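Local structure of glutamate--cysteine ligase GshA (Methylobacillus flagellatus KT, 3K1T) at residues E128-S133 and D167-C172; A161-L166 and G190-L195. The protein probably acts as a ligase, putatively the glutamate--cysteine ligase (gamma-glutamylcysteine synthetase) that joins glutamate to cysteine. All coordinates share one frame; numbering follows the deposited sequence. Where two conformers were deposited one is given.

How the interactions relate
Strand 128-133 comes first along the chain and waits for its partner until the turn at 167-168 and the short strand 169-170 arrive, where interaction 1 closes a loop about half strand and without helix. Inside that loop lies 161-166, the first half of interaction 2, whose partner 190-195 comes only after 172, so the two loops cross rather than nest. Strands 163-166 and 169-170 are consecutive and neighbours in the same mixed sheet, and they join the contacts directly: Asp170 OD1 makes a salt bridge to Arg163 NH2 (2.7 Å), and Arg130 packs on Leu166. Together the contacts tie strand 128-133, the 163-170 hairpin and the approach to strand 194-196.

Interaction 1 of 2, residues E128-S133 and D167-C172; sequences EVRIGS and DNFDSC
Arg130 lies across one face of the Phe169 ring, its CG 3.6 Å from the ring centroid and only 12° off the normal, a CH-pi contact. CG stands beside the backbone N (chi1 -65°), and two further bends carry the guanidinium past the ring, where Phe169 CB packs against one face of the guanidinium. Arg130 NH2 donates to Asp167 O at 3.0 Å, in the carbonyl plane and on a lone pair, while NE makes a salt bridge with Glu155. Glu128 reaches the ring from its edge, OE2 lying 3.6 Å from Phe169 CD1. Two waters bridge the segments: one gives hydrogen bonds to Glu128 OE2 and Asn168 O, the other accepts from Arg130 NH1 and donates to the same Asn168 O. Replacing the Phe169 ring with the methyl of an alanine would probably open a gap under Arg130 CB and CG and take away the ring edge beside Glu128. The backbones are no sheet neighbours, with Arg130 CA and Phe169 CA 8.2 Å apart. Strand 97-102 pairs in parallel with 128-133 on one side and with 173-177, just after Cys172, on the other; its Arg97 touches Glu128 and Phe169, while Val129 and Ile131 pack on helix 109-124.

Interaction 2 of 2, residues A161-L166 and G190-L195; sequences ANRLEL and GLEQSL. With SO4 (sulfate ion), chain E.
Gln193 and Leu164 share a pair of hydrogen bonds in which a side-chain amide stands in for a strand partner. Gln193 OE1 accepts from Leu164 N at 2.7 Å and Gln193 NE2 donates to Leu164 O at 3.0 Å, both in the respective carbonyl planes and on lone pairs. A bend at chi2 (141°) brings the amide here, and NE2 also donates to Ser171 O, so the buried amide bridges strand 163-166 and segment 167-172. A third bond, nearly linear at 174°, runs from Glu192 N to Asn162 O at 2.8 Å. Among the charges, Arg163 NH1 meets Glu192 OE1 at 3.0 Å in a salt bridge that uses the anti lone pair and lies in the guanidinium plane, while NH2 pairs with Asp170; Gln193 CG packs over one guanidinium face. Water links Glu192 OE2 to Ala161 O and, through a second molecule, to Asn162 ND2; Asn162 OD1 is hydrogen-bonded to Arg159. Apolar contact comes where Leu164 CG and Leu191 CD1 are 3.7 Å apart, the side chains crossing at about a right angle. Gly190 N donates to a sulfate, probably from the crystallisation liquor, that His200 also binds. Leu164 and Leu191 both rest on Ile174 of strand 173-177, which pairs in parallel with strand 194-196, while strand 163-166 runs antiparallel to 151-160.

Interaction 1 of 2, residues E128-S133 and D167-C172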
ATOM      1  N   GLU A 128     -14.200   0.455  12.939  1.00 15.16           N
ATOM      2  CA  GLU A 128     -14.673  -0.139  14.187  1.00 15.37           C
ATOM      3  C   GLU A 128     -15.201  -1.508  13.797  1.00 14.90           C
ATOM      4  O   GLU A 128     -16.095  -1.601  12.949  1.00 16.46           O
ATOM      5  CB  GLU A 128     -15.745   0.779  14.793  1.00 16.08           C
ATOM      6  CG  GLU A 128     -16.279   0.358  16.124  1.00 22.11           C
ATOM      7  CD  GLU A 128     -17.491   1.230  16.577  1.00 29.17           C
ATOM      8  OE1 GLU A 128     -17.580   2.423  16.131  1.00 29.82           O
ATOM      9  OE2 GLU A 128     -18.340   0.690  17.347  1.00 28.59           O
ATOM     10  N   VAL A 129     -14.650  -2.575  14.378  1.00 14.23           N
ATOM     11  CA  VAL A 129     -14.939  -3.952  13.906  1.00 13.75           C
ATOM     12  C   VAL A 129     -15.454  -4.753  15.093  1.00 13.42           C
ATOM     13  O   VAL A 129     -14.899  -4.644  16.181  1.00 12.35           O
ATOM     14  CB  VAL A 129     -13.669  -4.653  13.384  1.00 13.44           C
ATOM     15  CG1 VAL A 129     -13.972  -6.105  12.905  1.00 14.55           C
ATOM     16  CG2 VAL A 129     -13.020  -3.815  12.280  1.00 14.31           C
ATOM     17  N   ARG A 130     -16.510  -5.540  14.885  1.00 13.12           N
ATOM     18  CA  ARG A 130     -17.011  -6.490  15.876  1.00 12.85           C
ATOM     19  C   ARG A 130     -17.248  -7.811  15.158  1.00 13.42           C
ATOM     20  O   ARG A 130     -17.497  -7.834  13.940  1.00 11.86           O
ATOM     21  CB  ARG A 130     -18.327  -5.960  16.490  1.00 13.28           C
ATOM     22  CG  ARG A 130     -18.168  -4.657  17.296  1.00 14.52           C
ATOM     23  CD  ARG A 130     -17.815  -4.943  18.757  1.00 17.11           C
ATOM     24  NE  ARG A 130     -19.030  -5.322  19.497  1.00 18.52           N
ATOM     25  CZ  ARG A 130     -19.990  -4.472  19.858  1.00 20.03           C
ATOM     26  NH1 ARG A 130     -19.860  -3.163  19.650  1.00 23.16           N
ATOM     27  NH2 ARG A 130     -21.079  -4.920  20.479  1.00 20.31           N
ATOM     28  N   ILE A 131     -17.199  -8.900  15.922  1.00 13.45           N
ATOM     29  CA  ILE A 131     -17.295 -10.232  15.377  0.50 13.88           C
ATOM     30  C   ILE A 131     -18.686 -10.801  15.655  1.00 14.42           C
ATOM     31  O   ILE A 131     -19.061 -11.025  16.806  1.00 13.87           O
ATOM     32  CB  ILE A 131     -16.232 -11.149  15.959  0.50 14.16           C
ATOM     33  CG1 ILE A 131     -14.840 -10.566  15.723  0.50 15.08           C
ATOM     34  CG2 ILE A 131     -16.319 -12.536  15.326  0.50 14.28           C
ATOM     35  CD1 ILE A 131     -13.786 -11.132  16.625  0.50 13.96           C
ATOM     36  N   GLY A 132     -19.444 -11.017  14.586  1.00 13.60           N
ATOM     37  CA  GLY A 132     -20.815 -11.526  14.679  1.00 14.15           C
ATOM     38  C   GLY A 132     -20.885 -12.974  14.244  1.00 14.48           C
ATOM     39  O   GLY A 132     -20.699 -13.301  13.069  1.00 13.65           O
ATOM     40  N   SER A 133     -21.156 -13.847  15.198  1.00 14.30           N
ATOM     41  CA  SER A 133     -21.325 -15.258  14.928  1.00 14.65           C
ATOM     42  C   SER A 133     -22.708 -15.609  14.378  1.00 15.25           C
ATOM     43  O   SER A 133     -23.712 -15.122  14.890  1.00 15.59           O
ATOM     44  CB  SER A 133     -21.166 -16.030  16.254  1.00 14.97           C
ATOM     45  OG  SER A 133     -21.259 -17.427  16.035  1.00 16.07           O
ATOM     46  N   ASP A 167     -24.991  -5.611  20.029  1.00 20.03           N
ATOM     47  CA  ASP A 167     -25.293  -4.656  21.117  1.00 21.60           C
ATOM     48  C   ASP A 167     -24.743  -3.291  20.775  1.00 21.08           C
ATOM     49  O   ASP A 167     -23.532  -3.134  20.619  1.00 20.11           O
ATOM     50  CB  ASP A 167     -24.646  -5.155  22.421  1.00 22.88           C
ATOM     51  CG  ASP A 167     -24.863  -4.199  23.601  1.00 28.00           C
ATOM     52  OD1 ASP A 167     -26.046  -3.934  23.881  1.00 32.93           O
ATOM     53  OD2 ASP A 167     -23.857  -3.728  24.231  1.00 34.05           O
ATOM     54  N   ASN A 168     -25.622  -2.308  20.614  1.00 20.85           N
ATOM     55  CA  ASN A 168     -25.192  -0.961  20.284  1.00 21.51           C
ATOM     56  C   ASN A 168     -24.215  -0.916  19.091  1.00 20.89           C
ATOM     57  O   ASN A 168     -23.197  -0.208  19.119  1.00 21.16           O
ATOM     58  CB  ASN A 168     -24.560  -0.330  21.551  1.00 23.49           C
ATOM     59  CG  ASN A 168     -24.410   1.191  21.450  1.00 28.30           C
ATOM     60  OD1 ASN A 168     -25.141   1.848  20.697  1.00 34.81           O
ATOM     61  ND2 ASN A 168     -23.442   1.755  22.194  1.00 31.46           N
ATOM     62  N   PHE A 169     -24.508  -1.676  18.029  1.00 19.38           N
ATOM     63  CA  PHE A 169     -23.584  -1.770  16.897  1.00 18.00           C
ATOM     64  C   PHE A 169     -24.348  -2.090  15.625  1.00 19.20           C
ATOM     65  O   PHE A 169     -24.829  -3.219  15.437  1.00 17.60           O
ATOM     66  CB  PHE A 169     -22.534  -2.852  17.118  1.00 17.87           C
ATOM     67  CG  PHE A 169     -21.459  -2.890  16.043  1.00 16.02           C
ATOM     68  CD1 PHE A 169     -20.397  -1.992  16.084  1.00 18.18           C
ATOM     69  CD2 PHE A 169     -21.507  -3.825  15.027  1.00 15.43           C
ATOM     70  CE1 PHE A 169     -19.382  -2.028  15.130  1.00 17.88           C
ATOM     71  CE2 PHE A 169     -20.497  -3.872  14.057  1.00 17.78           C
ATOM     72  CZ  PHE A 169     -19.437  -2.974  14.109  1.00 17.77           C
ATOM     73  N   ASP A 170     -24.458  -1.102  14.764  1.00 19.68           N
ATOM     74  CA  ASP A 170     -25.111  -1.326  13.483  1.00 21.80           C
ATOM     75  C   ASP A 170     -24.150  -0.988  12.377  1.00 21.72           C
ATOM     76  O   ASP A 170     -23.852   0.179  12.163  1.00 21.89           O
ATOM     77  CB  ASP A 170     -26.381  -0.502  13.317  1.00 22.84           C
ATOM     78  CG  ASP A 170     -27.023  -0.762  11.943  1.00 26.49           C
ATOM     79  OD1 ASP A 170     -26.558  -0.221  10.928  1.00 37.30           O
ATOM     80  OD2 ASP A 170     -27.939  -1.563  11.857  1.00 36.46           O
ATOM     81  N   SER A 171     -23.667  -2.006  11.656  1.00 21.67           N
ATOM     82  CA  SER A 171     -22.656  -1.752  10.658  1.00 22.50           C
ATOM     83  C   SER A 171     -23.223  -1.392   9.348  1.00 22.68           C
ATOM     84  O   SER A 171     -24.351  -1.728   8.961  1.00 22.54           O
ATOM     85  CB  SER A 171     -21.709  -2.944  10.461  1.00 22.92           C
ATOM     86  OG  SER A 171     -22.411  -4.060   9.952  1.00 26.39           O
ATOM     87  N   CYS A 172     -22.332  -0.782   8.611  1.00 22.82           N
ATOM     88  CA  CYS A 172     -22.551  -0.299   7.303  0.70 22.92           C
ATOM     89  C   CYS A 172     -22.500  -1.540   6.294  1.00 22.45           C
ATOM     90  O   CYS A 172     -23.325  -1.731   5.386  1.00 23.40           O
ATOM     91  CB  CYS A 172     -21.442   0.828   7.154  0.70 24.22           C
ATOM     92  SG  CYS A 172     -21.070   2.058   8.769  0.70 21.97           S
TER
HETATM   93  O   HOH W   1     -21.347   1.556  17.493  1.00 42.09           O
HETATM   94  O   HOH W   2     -21.241  -1.020  20.927  1.00 25.46           O

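Interaction 2 of 2, residues A161-L166 and G190-L195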
ATOM      1  N   ALA A 161     -35.442  -5.970  11.191  1.00 15.05           N
ATOM      2  CA  ALA A 161     -35.825  -5.125  10.005  1.00 16.58           C
ATOM      3  C   ALA A 161     -34.802  -5.073   8.847  1.00 17.91           C
ATOM      4  O   ALA A 161     -34.354  -3.981   8.396  1.00 22.07           O
ATOM      5  CB  ALA A 161     -36.082  -3.675  10.461  1.00 16.87           C
ATOM      6  N   ASN A 162     -34.421  -6.217   8.367  1.00 15.97           N
ATOM      7  CA  ASN A 162     -33.481  -6.285   7.242  1.00 15.37           C
ATOM      8  C   ASN A 162     -32.047  -5.781   7.495  1.00 15.09           C
ATOM      9  O   ASN A 162     -31.308  -5.541   6.551  1.00 13.84           O
ATOM     10  CB  ASN A 162     -34.064  -5.697   5.953  1.00 14.97           C
ATOM     11  CG  ASN A 162     -35.302  -6.449   5.490  1.00 15.50           C
ATOM     12  OD1 ASN A 162     -35.500  -7.603   5.888  1.00 13.90           O
ATOM     13  ND2 ASN A 162     -36.144  -5.806   4.669  1.00 12.63           N
ATOM     14  N   ARG A 163     -31.650  -5.736   8.756  1.00 14.97           N
ATOM     15  CA  ARG A 163     -30.272  -5.423   9.107  1.00 14.91           C
ATOM     16  C   ARG A 163     -29.768  -6.408  10.163  1.00 14.59           C
ATOM     17  O   ARG A 163     -30.527  -6.859  11.043  1.00 13.83           O
ATOM     18  CB  ARG A 163     -30.214  -3.998   9.655  1.00 15.17           C
ATOM     19  CG  ARG A 163     -30.730  -2.930   8.683  1.00 16.56           C
ATOM     20  CD  ARG A 163     -30.484  -1.505   9.260  1.00 18.50           C
ATOM     21  NE  ARG A 163     -29.055  -1.154   9.244  1.00 17.41           N
ATOM     22  CZ  ARG A 163     -28.386  -0.742   8.165  1.00 18.37           C
ATOM     23  NH1 ARG A 163     -28.982  -0.636   6.992  1.00 18.18           N
ATOM     24  NH2 ARG A 163     -27.084  -0.452   8.257  1.00 20.76           N
ATOM     25  N   LEU A 164     -28.486  -6.730  10.107  1.00 14.60           N
ATOM     26  CA  LEU A 164     -27.844  -7.465  11.192  1.00 16.04           C
ATOM     27  C   LEU A 164     -27.243  -6.481  12.185  1.00 17.02           C
ATOM     28  O   LEU A 164     -26.582  -5.534  11.775  1.00 18.22           O
ATOM     29  CB  LEU A 164     -26.751  -8.375  10.665  1.00 15.71           C
ATOM     30  CG  LEU A 164     -27.179  -9.453   9.689  1.00 17.14           C
ATOM     31  CD1 LEU A 164     -25.941 -10.392   9.454  1.00 17.09           C
ATOM     32  CD2 LEU A 164     -28.443 -10.247  10.192  1.00 14.03           C
ATOM     33  N   GLU A 165     -27.468  -6.721  13.475  1.00 17.33           N
ATOM     34  CA  GLU A 165     -26.956  -5.862  14.529  0.50 18.34           C
ATOM     35  C   GLU A 165     -26.338  -6.681  15.675  1.00 17.78           C
ATOM     36  O   GLU A 165     -26.609  -7.905  15.822  1.00 17.15           O
ATOM     37  CB  GLU A 165     -28.091  -4.953  15.033  0.50 19.51           C
ATOM     38  CG  GLU A 165     -28.335  -3.714  14.108  0.50 23.02           C
ATOM     39  CD  GLU A 165     -29.751  -3.206  14.168  0.50 27.96           C
ATOM     40  OE1 GLU A 165     -30.477  -3.628  15.103  0.50 30.86           O
ATOM     41  OE2 GLU A 165     -30.148  -2.403  13.279  0.50 27.27           O
ATOM     42  N   LEU A 166     -25.508  -6.004  16.458  1.00 17.07           N
ATOM     43  CA  LEU A 166     -25.011  -6.496  17.759  1.00 17.34           C
ATOM     44  C   LEU A 166     -25.352  -5.399  18.767  1.00 18.34           C
ATOM     45  O   LEU A 166     -25.912  -4.368  18.392  1.00 18.30           O
ATOM     46  CB  LEU A 166     -23.490  -6.749  17.726  1.00 17.28           C
ATOM     47  CG  LEU A 166     -22.974  -7.722  16.684  1.00 15.63           C
ATOM     48  CD1 LEU A 166     -21.403  -7.750  16.691  1.00 14.87           C
ATOM     49  CD2 LEU A 166     -23.587  -9.114  16.880  1.00 12.97           C
ATOM     50  N   GLY A 190     -31.609 -10.936   1.749  1.00 14.04           N
ATOM     51  CA  GLY A 190     -32.500  -9.782   1.671  1.00 14.58           C
ATOM     52  C   GLY A 190     -32.165  -8.678   2.654  1.00 15.04           C
ATOM     53  O   GLY A 190     -33.063  -7.963   3.121  1.00 14.88           O
ATOM     54  N   LEU A 191     -30.880  -8.533   3.002  1.00 15.35           N
ATOM     55  CA  LEU A 191     -30.442  -7.503   3.933  1.00 14.45           C
ATOM     56  C   LEU A 191     -30.213  -6.165   3.228  1.00 17.05           C
ATOM     57  O   LEU A 191     -29.878  -6.126   2.024  1.00 16.88           O
ATOM     58  CB  LEU A 191     -29.159  -7.924   4.653  1.00 15.31           C
ATOM     59  CG  LEU A 191     -29.190  -9.160   5.572  1.00 13.20           C
ATOM     60  CD1 LEU A 191     -27.705  -9.585   6.000  1.00 12.47           C
ATOM     61  CD2 LEU A 191     -30.066  -8.875   6.785  1.00 11.84           C
ATOM     62  N   GLU A 192     -30.351  -5.078   3.993  1.00 17.68           N
ATOM     63  CA  GLU A 192     -29.979  -3.729   3.526  1.00 19.08           C
ATOM     64  C   GLU A 192     -28.453  -3.503   3.447  1.00 20.61           C
ATOM     65  O   GLU A 192     -27.999  -2.705   2.633  1.00 20.80           O
ATOM     66  CB  GLU A 192     -30.558  -2.653   4.444  1.00 18.75           C
ATOM     67  CG  GLU A 192     -32.037  -2.609   4.458  1.00 20.49           C
ATOM     68  CD  GLU A 192     -32.620  -1.602   5.450  1.00 20.77           C
ATOM     69  OE1 GLU A 192     -31.872  -0.840   6.142  1.00 19.93           O
ATOM     70  OE2 GLU A 192     -33.858  -1.578   5.522  1.00 21.01           O
ATOM     71  N   GLN A 193     -27.698  -4.175   4.299  1.00 20.19           N
ATOM     72  CA  GLN A 193     -26.241  -4.050   4.347  1.00 20.56           C
ATOM     73  C   GLN A 193     -25.593  -4.897   3.260  1.00 21.35           C
ATOM     74  O   GLN A 193     -26.034  -6.016   2.986  1.00 22.76           O
ATOM     75  CB  GLN A 193     -25.747  -4.544   5.695  1.00 19.85           C
ATOM     76  CG  GLN A 193     -26.159  -3.694   6.863  1.00 19.54           C
ATOM     77  CD  GLN A 193     -26.529  -4.515   8.088  1.00 17.78           C
ATOM     78  OE1 GLN A 193     -27.202  -5.568   7.977  1.00 16.65           O
ATOM     79  NE2 GLN A 193     -26.118  -4.048   9.259  1.00 15.79           N
ATOM     80  N   SER A 194     -24.537  -4.394   2.638  1.00 20.27           N
ATOM     81  CA  SER A 194     -23.822  -5.191   1.649  1.00 20.57           C
ATOM     82  C   SER A 194     -22.984  -6.273   2.263  1.00 18.70           C
ATOM     83  O   SER A 194     -22.324  -6.044   3.296  1.00 18.12           O
ATOM     84  CB  SER A 194     -22.914  -4.295   0.820  1.00 22.15           C
ATOM     85  OG  SER A 194     -23.736  -3.379   0.118  1.00 27.20           O
ATOM     86  N   LEU A 195     -23.032  -7.457   1.660  1.00 17.05           N
ATOM     87  CA  LEU A 195     -22.120  -8.509   2.005  1.00 16.47           C
ATOM     88  C   LEU A 195     -20.834  -8.360   1.167  1.00 16.09           C
ATOM     89  O   LEU A 195     -20.897  -7.934  -0.005  1.00 14.27           O
ATOM     90  CB  LEU A 195     -22.729  -9.882   1.748  1.00 17.36           C
ATOM     91  CG  LEU A 195     -23.961 -10.300   2.574  1.00 18.35           C
ATOM     92  CD1 LEU A 195     -24.465 -11.640   2.038  1.00 18.63           C
ATOM     93  CD2 LEU A 195     -23.641 -10.423   4.068  1.00 18.70           C
TER
HETATM   94  S   SO4 E 435     -29.618 -10.623  -1.273  0.50 41.38           S
HETATM   95  O1  SO4 E 435     -28.438  -9.823  -0.953  0.50 41.16           O
HETATM   96  O2  SO4 E 435     -29.423 -11.255  -2.584  0.50 40.63           O
HETATM   97  O3  SO4 E 435     -29.835 -11.670  -0.286  0.50 34.14           O
HETATM   98  O4  SO4 E 435     -30.755  -9.720  -1.367  0.50 39.84           O
HETATM   99  O   HOH W   3     -34.259  -1.484   8.461  1.00 31.82           O
HETATM  100  O   HOH W   4     -35.343  -3.067   3.887  1.00 20.02           O